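Local coordinates for arylmalonate decarboxylase (Bordetella bronchiseptica, PDB 3EIS), which catalyses the decarboxylation of 2-aryl-2-methylmalonates, releasing carbon dioxide and leaving the 2-arylpropionate, at residues S105-N110 and F216-R221; N110-L115 and P207-S212. One frame throughout, in Å; residues are numbered along the deposited sequence.

Contact 1. Residues S105-N110 and F216-R221; sequences STAVLN and FWDAVR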
ATOM      1  N   SER A 105      -1.661   3.688  -3.368  1.00 22.51           N
ATOM      2  CA  SER A 105      -1.717   5.034  -2.700  1.00 24.39           C
ATOM      3  C   SER A 105      -3.107   5.307  -2.227  1.00 23.89           C
ATOM      4  O   SER A 105      -3.353   5.745  -1.102  1.00 21.22           O
ATOM      5  CB  SER A 105      -1.448   6.103  -3.749  1.00 27.21           C
ATOM      6  OG  SER A 105      -0.077   6.170  -3.829  1.00 33.71           O
ATOM      7  N   THR A 106      -4.042   5.049  -3.132  1.00 22.28           N
ATOM      8  CA  THR A 106      -5.479   5.109  -2.788  1.00 21.46           C
ATOM      9  C   THR A 106      -5.863   4.200  -1.613  1.00 20.76           C
ATOM     10  O   THR A 106      -6.614   4.583  -0.722  1.00 20.29           O
ATOM     11  CB  THR A 106      -6.270   4.725  -4.015  1.00 21.25           C
ATOM     12  OG1 THR A 106      -6.067   5.750  -4.971  1.00 22.41           O
ATOM     13  CG2 THR A 106      -7.756   4.639  -3.741  1.00 24.27           C
ATOM     14  N   ALA A 107      -5.350   2.974  -1.664  1.00 20.93           N
ATOM     15  CA  ALA A 107      -5.599   1.961  -0.659  1.00 19.83           C
ATOM     16  C   ALA A 107      -5.118   2.486   0.688  1.00 20.27           C
ATOM     17  O   ALA A 107      -5.791   2.346   1.664  1.00 21.07           O
ATOM     18  CB  ALA A 107      -4.814   0.654  -1.032  1.00 17.47           C
ATOM     19  N   VAL A 108      -3.899   3.027   0.730  1.00 21.29           N
ATOM     20  CA  VAL A 108      -3.366   3.687   1.932  1.00 21.36           C
ATOM     21  C   VAL A 108      -4.217   4.818   2.452  1.00 22.29           C
ATOM     22  O   VAL A 108      -4.554   4.831   3.658  1.00 24.60           O
ATOM     23  CB  VAL A 108      -1.914   4.124   1.712  1.00 21.32           C
ATOM     24  CG1 VAL A 108      -1.490   5.160   2.726  1.00 21.47           C
ATOM     25  CG2 VAL A 108      -0.996   2.816   1.795  1.00 20.20           C
ATOM     26  N   LEU A 109      -4.601   5.727   1.564  1.00 21.39           N
ATOM     27  CA  LEU A 109      -5.518   6.840   1.906  1.00 24.10           C
ATOM     28  C   LEU A 109      -6.832   6.289   2.421  1.00 24.03           C
ATOM     29  O   LEU A 109      -7.332   6.770   3.457  1.00 26.29           O
ATOM     30  CB  LEU A 109      -5.786   7.770   0.706  1.00 26.74           C
ATOM     31  CG  LEU A 109      -4.677   8.765   0.402  1.00 29.76           C
ATOM     32  CD1 LEU A 109      -4.864   9.321  -1.030  1.00 31.78           C
ATOM     33  CD2 LEU A 109      -4.708   9.931   1.454  1.00 29.02           C
ATOM     34  N   ASN A 110      -7.390   5.290   1.725  1.00 22.34           N
ATOM     35  CA  ASN A 110      -8.671   4.687   2.169  1.00 24.63           C
ATOM     36  C   ASN A 110      -8.497   4.035   3.557  1.00 25.45           C
ATOM     37  O   ASN A 110      -9.361   4.151   4.409  1.00 27.91           O
ATOM     38  CB  ASN A 110      -9.176   3.596   1.226  1.00 23.62           C
ATOM     39  CG  ASN A 110      -9.845   4.136  -0.036  1.00 27.05           C
ATOM     40  OD1 ASN A 110      -9.964   3.407  -1.044  1.00 27.10           O
ATOM     41  ND2 ASN A 110     -10.279   5.374  -0.002  1.00 24.56           N
ATOM     42  N   PHE A 216      -4.035  -4.930  -0.537  1.00 24.71           N
ATOM     43  CA  PHE A 216      -4.829  -6.167  -0.553  1.00 25.65           C
ATOM     44  C   PHE A 216      -6.194  -5.895   0.066  1.00 24.75           C
ATOM     45  O   PHE A 216      -7.219  -6.220  -0.523  1.00 27.05           O
ATOM     46  CB  PHE A 216      -4.099  -7.309   0.186  1.00 23.93           C
ATOM     47  CG  PHE A 216      -3.090  -8.034  -0.701  1.00 27.09           C
ATOM     48  CD1 PHE A 216      -1.744  -7.672  -0.694  1.00 26.32           C
ATOM     49  CD2 PHE A 216      -3.506  -8.988  -1.611  1.00 26.39           C
ATOM     50  CE1 PHE A 216      -0.813  -8.269  -1.546  1.00 26.93           C
ATOM     51  CE2 PHE A 216      -2.558  -9.622  -2.470  1.00 29.10           C
ATOM     52  CZ  PHE A 216      -1.212  -9.259  -2.418  1.00 28.31           C
ATOM     53  N   TRP A 217      -6.211  -5.351   1.265  1.00 23.93           N
ATOM     54  CA  TRP A 217      -7.475  -4.934   1.915  1.00 25.85           C
ATOM     55  C   TRP A 217      -8.361  -4.112   0.957  1.00 25.92           C
ATOM     56  O   TRP A 217      -9.527  -4.457   0.774  1.00 25.06           O
ATOM     57  CB  TRP A 217      -7.188  -4.146   3.200  1.00 24.55           C
ATOM     58  CG  TRP A 217      -8.421  -3.462   3.857  1.00 24.42           C
ATOM     59  CD1 TRP A 217      -9.320  -4.034   4.705  1.00 24.78           C
ATOM     60  CD2 TRP A 217      -8.801  -2.073   3.751  1.00 23.80           C
ATOM     61  NE1 TRP A 217     -10.248  -3.107   5.112  1.00 25.86           N
ATOM     62  CE2 TRP A 217      -9.965  -1.900   4.527  1.00 25.34           C
ATOM     63  CE3 TRP A 217      -8.308  -0.988   3.023  1.00 23.10           C
ATOM     64  CZ2 TRP A 217     -10.614  -0.661   4.653  1.00 25.61           C
ATOM     65  CZ3 TRP A 217      -8.973   0.246   3.123  1.00 24.41           C
ATOM     66  CH2 TRP A 217     -10.103   0.400   3.928  1.00 24.67           C
ATOM     67  N   ASP A 218      -7.787  -3.072   0.310  1.00 24.10           N
ATOM     68  CA  ASP A 218      -8.523  -2.153  -0.595  1.00 27.01           C
ATOM     69  C   ASP A 218      -9.034  -2.872  -1.858  1.00 26.65           C
ATOM     70  O   ASP A 218     -10.151  -2.607  -2.315  1.00 26.99           O
ATOM     71  CB  ASP A 218      -7.562  -0.955  -0.965  1.00 28.85           C
ATOM     72  CG  ASP A 218      -8.120   0.044  -1.999  1.00 32.84           C
ATOM     73  OD1 ASP A 218      -7.632   0.046  -3.241  1.00 31.35           O
ATOM     74  OD2 ASP A 218      -8.931   0.911  -1.531  1.00 30.95           O
ATOM     75  N   ALA A 219      -8.195  -3.738  -2.440  1.00 24.14           N
ATOM     76  CA  ALA A 219      -8.529  -4.446  -3.712  1.00 25.57           C
ATOM     77  C   ALA A 219      -9.624  -5.463  -3.403  1.00 26.34           C
ATOM     78  O   ALA A 219     -10.560  -5.652  -4.176  1.00 26.95           O
ATOM     79  CB  ALA A 219      -7.296  -5.149  -4.278  1.00 21.04           C
ATOM     80  N   VAL A 220      -9.541  -6.070  -2.226  1.00 26.86           N
ATOM     81  CA  VAL A 220     -10.598  -7.015  -1.817  1.00 29.16           C
ATOM     82  C   VAL A 220     -11.944  -6.303  -1.620  1.00 30.89           C
ATOM     83  O   VAL A 220     -12.987  -6.804  -2.057  1.00 31.43           O
ATOM     84  CB  VAL A 220     -10.156  -7.924  -0.615  1.00 29.21           C
ATOM     85  CG1 VAL A 220     -11.333  -8.734   0.013  1.00 30.32           C
ATOM     86  CG2 VAL A 220      -9.134  -8.900  -1.076  1.00 27.42           C
ATOM     87  N   ARG A 221     -11.950  -5.134  -0.990  1.00 31.27           N
ATOM     88  CA  ARG A 221     -13.210  -4.399  -0.885  1.00 33.14           C
ATOM     89  C   ARG A 221     -13.745  -3.982  -2.239  1.00 32.50           C
ATOM     90  O   ARG A 221     -14.949  -4.053  -2.489  1.00 33.72           O
ATOM     91  CB  ARG A 221     -13.059  -3.132  -0.069  1.00 33.68           C
ATOM     92  CG  ARG A 221     -12.682  -3.327   1.354  1.00 36.81           C
ATOM     93  CD  ARG A 221     -12.064  -2.028   1.729  1.00 40.07           C
ATOM     94  NE  ARG A 221     -12.998  -1.160   2.414  1.00 45.14           N
ATOM     95  CZ  ARG A 221     -13.150   0.137   2.165  1.00 47.03           C
ATOM     96  NH1 ARG A 221     -12.491   0.729   1.156  1.00 46.79           N
ATOM     97  NH2 ARG A 221     -13.997   0.834   2.922  1.00 47.50           N
TER

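Contact 2. Residues N110-L115 and P207-S212; sequences NGLRAL and PVVSSS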
ATOM      1  N   ASN A 110      -7.390   5.290   1.725  1.00 22.34           N
ATOM      2  CA  ASN A 110      -8.671   4.687   2.169  1.00 24.63           C
ATOM      3  C   ASN A 110      -8.497   4.035   3.557  1.00 25.45           C
ATOM      4  O   ASN A 110      -9.361   4.151   4.409  1.00 27.91           O
ATOM      5  CB  ASN A 110      -9.176   3.596   1.226  1.00 23.62           C
ATOM      6  CG  ASN A 110      -9.845   4.136  -0.036  1.00 27.05           C
ATOM      7  OD1 ASN A 110      -9.964   3.407  -1.044  1.00 27.10           O
ATOM      8  ND2 ASN A 110     -10.279   5.374  -0.002  1.00 24.56           N
ATOM      9  N   GLY A 111      -7.373   3.354   3.766  1.00 24.92           N
ATOM     10  CA  GLY A 111      -7.060   2.743   5.057  1.00 23.72           C
ATOM     11  C   GLY A 111      -6.851   3.746   6.173  1.00 25.19           C
ATOM     12  O   GLY A 111      -7.434   3.618   7.265  1.00 25.19           O
ATOM     13  N   LEU A 112      -6.017   4.747   5.956  1.00 23.79           N
ATOM     14  CA  LEU A 112      -5.887   5.766   7.022  1.00 25.26           C
ATOM     15  C   LEU A 112      -7.242   6.393   7.369  1.00 28.60           C
ATOM     16  O   LEU A 112      -7.586   6.604   8.528  1.00 27.28           O
ATOM     17  CB  LEU A 112      -4.871   6.835   6.646  1.00 25.49           C
ATOM     18  CG  LEU A 112      -3.424   6.289   6.587  1.00 24.86           C
ATOM     19  CD1 LEU A 112      -2.547   7.247   5.774  1.00 24.11           C
ATOM     20  CD2 LEU A 112      -2.844   6.063   8.040  1.00 24.99           C
ATOM     21  N   ARG A 113      -8.012   6.725   6.350  1.00 30.59           N
ATOM     22  CA  ARG A 113      -9.298   7.345   6.591  1.00 31.76           C
ATOM     23  C   ARG A 113     -10.280   6.437   7.316  1.00 32.46           C
ATOM     24  O   ARG A 113     -11.054   6.908   8.141  1.00 32.97           O
ATOM     25  CB  ARG A 113      -9.901   7.805   5.254  1.00 33.26           C
ATOM     26  CG  ARG A 113      -9.278   9.165   4.754  1.00 33.60           C
ATOM     27  CD  ARG A 113      -9.574   9.414   3.285  1.00 32.61           C
ATOM     28  NE  ARG A 113      -9.060  10.723   2.891  1.00 33.69           N
ATOM     29  CZ  ARG A 113      -8.794  11.088   1.629  1.00 35.88           C
ATOM     30  NH1 ARG A 113      -8.329  12.320   1.366  1.00 35.97           N
ATOM     31  NH2 ARG A 113      -9.010  10.229   0.625  1.00 33.77           N
ATOM     32  N   ALA A 114     -10.309   5.156   6.964  1.00 31.58           N
ATOM     33  CA  ALA A 114     -11.223   4.232   7.627  1.00 31.55           C
ATOM     34  C   ALA A 114     -10.873   4.194   9.103  1.00 30.74           C
ATOM     35  O   ALA A 114     -11.738   4.098   9.949  1.00 31.79           O
ATOM     36  CB  ALA A 114     -11.119   2.831   7.024  1.00 30.47           C
ATOM     37  N   LEU A 115      -9.595   4.264   9.415  1.00 29.51           N
ATOM     38  CA  LEU A 115      -9.158   4.156  10.822  1.00 30.33           C
ATOM     39  C   LEU A 115      -9.188   5.459  11.602  1.00 31.19           C
ATOM     40  O   LEU A 115      -8.705   5.509  12.725  1.00 32.48           O
ATOM     41  CB  LEU A 115      -7.743   3.548  10.842  1.00 29.42           C
ATOM     42  CG  LEU A 115      -7.676   2.086  10.364  1.00 28.72           C
ATOM     43  CD1 LEU A 115      -6.221   1.620  10.012  1.00 29.68           C
ATOM     44  CD2 LEU A 115      -8.260   1.167  11.441  1.00 29.72           C
ATOM     45  N   PRO A 207      -3.407   2.792  15.387  1.00 31.04           N
ATOM     46  CA  PRO A 207      -3.287   1.847  14.287  1.00 31.05           C
ATOM     47  C   PRO A 207      -2.093   2.091  13.360  1.00 30.43           C
ATOM     48  O   PRO A 207      -1.585   3.208  13.262  1.00 30.27           O
ATOM     49  CB  PRO A 207      -4.588   2.031  13.534  1.00 31.07           C
ATOM     50  CG  PRO A 207      -4.995   3.466  13.796  1.00 28.86           C
ATOM     51  CD  PRO A 207      -4.493   3.779  15.179  1.00 29.91           C
ATOM     52  N   VAL A 208      -1.654   1.039  12.691  1.00 29.86           N
ATOM     53  CA  VAL A 208      -0.577   1.156  11.706  1.00 28.60           C
ATOM     54  C   VAL A 208      -1.084   0.715  10.330  1.00 28.61           C
ATOM     55  O   VAL A 208      -1.599  -0.418  10.185  1.00 27.27           O
ATOM     56  CB  VAL A 208       0.590   0.210  12.049  1.00 29.82           C
ATOM     57  CG1 VAL A 208       1.662   0.239  10.918  1.00 29.76           C
ATOM     58  CG2 VAL A 208       1.196   0.532  13.446  1.00 26.70           C
ATOM     59  N   VAL A 209      -0.973   1.588   9.332  1.00 27.79           N
ATOM     60  CA  VAL A 209      -1.216   1.121   7.971  1.00 28.29           C
ATOM     61  C   VAL A 209       0.045   0.900   7.204  1.00 29.07           C
ATOM     62  O   VAL A 209       0.961   1.715   7.253  1.00 27.13           O
ATOM     63  CB  VAL A 209      -2.400   1.721   7.172  1.00 30.85           C
ATOM     64  CG1 VAL A 209      -3.402   2.566   8.013  1.00 29.37           C
ATOM     65  CG2 VAL A 209      -1.992   2.258   5.785  1.00 28.82           C
ATOM     66  N   SER A 210       0.116  -0.259   6.571  1.00 28.56           N
ATOM     67  CA  SER A 210       1.259  -0.581   5.753  1.00 30.65           C
ATOM     68  C   SER A 210       0.779  -0.715   4.296  1.00 29.65           C
ATOM     69  O   SER A 210      -0.299  -1.239   4.021  1.00 27.17           O
ATOM     70  CB  SER A 210       1.856  -1.907   6.248  1.00 35.47           C
ATOM     71  OG  SER A 210       3.150  -2.129   5.698  1.00 41.82           O
ATOM     72  N   SER A 211       1.596  -0.248   3.381  1.00 28.74           N
ATOM     73  CA  SER A 211       1.274  -0.198   1.971  1.00 31.11           C
ATOM     74  C   SER A 211       0.743  -1.486   1.317  1.00 28.65           C
ATOM     75  O   SER A 211      -0.340  -1.498   0.740  1.00 29.21           O
ATOM     76  CB  SER A 211       2.560   0.177   1.257  1.00 34.70           C
ATOM     77  OG  SER A 211       2.521   1.585   1.121  1.00 40.71           O
ATOM     78  N   SER A 212       1.514  -2.558   1.387  1.00 27.96           N
ATOM     79  CA  SER A 212       1.118  -3.791   0.680  1.00 29.69           C
ATOM     80  C   SER A 212      -0.143  -4.399   1.280  1.00 27.83           C
ATOM     81  O   SER A 212      -1.114  -4.689   0.584  1.00 25.86           O
ATOM     82  CB  SER A 212       2.299  -4.774   0.650  1.00 33.78           C
ATOM     83  OG  SER A 212       1.952  -6.011   0.052  1.00 36.03           O
TER

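Contact 1. Residues S105-N110 and F216-R221
Asp218 lies against Ala107 where helices 104-114 and 211-223 meet, and this is the tightly packed part of the contact. With its CG anti to the backbone N (chi1 175°), the carboxylate of Asp218 reaches across to the alanine, OD2 standing 3.6 Å from Ala107 CA. The small alanine lets the backbones draw close: the CA atoms of Ala107 and Asp218 are 5.0 Å apart. The short segments cross nearly at right angles, at 91° with their axes 8.8 Å apart, a helix-helix crossing between helices that follow strands of two different parallel sheets. The buried carboxylate is satisfied in part from outside, since Asp218 OD1 hydrogen-bonds with Thr102 OG1; Asp218 OD2 faces the amide end of Asn110. Next to the carboxylate, the indole of Trp217 packs on Asn110, its CZ3 set 3.8 Å from Asn110 C and 3.9 Å from Asn110 CB. Ala107 O comes to the ring edge, near its plane, 4.1 Å from Trp217 CZ3. Toward solvent the fit slackens. Exposed Arg221 folds back on its own helix: its guanidinium lies over the indole rim, with Trp217 CH2 3.5 Å above the guanidinium plane. The chain terminus ties down this side, through a salt bridge from Arg221 NE to Ser240 OXT and a hydrogen bond between Trp217 NE1 and Glu239 O. Away from the crossing, helix 211-223 packs on strand 9-13 through Ala219 and Val220, while helix 104-114 turns Ser105 and Leu109 to helix 128-140 and Val108 to helix 75-79.

Contact 2. Residues N110-L115 and P207-S212
Val209 CG1 meets two leucines, Leu112 near the end of helix 104-114 and Leu115 just after it, and the contact is wholly apolar across the two segments. Leu112 comes in at a slant to the valine and touches it with one branch, CD2, 3.5 Å from Val209 CG1. Leu115 also approaches Val209 aslant, bringing its CD1 to 3.6 Å from the same Val209 CG1, so that this one methyl is held by both leucines. Val209 CG1 nearly eclipses the backbone N (chi1 -12°), which is strained unless the branches are imperfectly fitted in the model. Leu112 and Leu115 share a first torsion of -67°, which sets each CG anti to its carbonyl carbon and lets the branched ends extend to the strand. Leu115 and Pro207 lie alongside each other, pointing opposite ways, with Leu115 CD1 3.9 Å from Pro207 CB and Leu115 CB 4.0 Å from Pro207 CG. Gly111, which has no side chain, brings bare backbone up to the valine, its C atom 4.1 Å from Val209 CG1. Leu115 N still bonds to Gly111 O at 3.1 Å. A helix end thus packs on an edge strand of a parallel sheet in an alpha/beta fold, joining a helix that follows one sheet to strand 208-210 of the other, which pairs with strand 183-186 through Ile184 and Leu186. Helix 193-204 packs against this strand through Val208 and Ser210, and Leu112 and Pro207 both reach Val117, just before strand 119-123.

How the contacts relate
The two contacts sit side by side, their centres about 8 Å apart, and share Asn110 on helix 104-114. Contact 2 is nested within the chain loop closed by contact 1: helix 104-114 comes first, and strand 208-210 then runs straight into helix 211-223. They touch directly, Trp217 CZ3 lying 3.6 Å from Gly111 N and Val108 CG2 3.8 Å from Ser211 CA. Helix 104-114 follows strand 101-103 of one four-stranded parallel sheet and packs on strand 208-210 of the other, while helix 211-223 returns to strand 9-13 of the first. Together the contacts join the two sheets, consistent with the two-domain architecture of the aspartate/glutamate racemase superfamily.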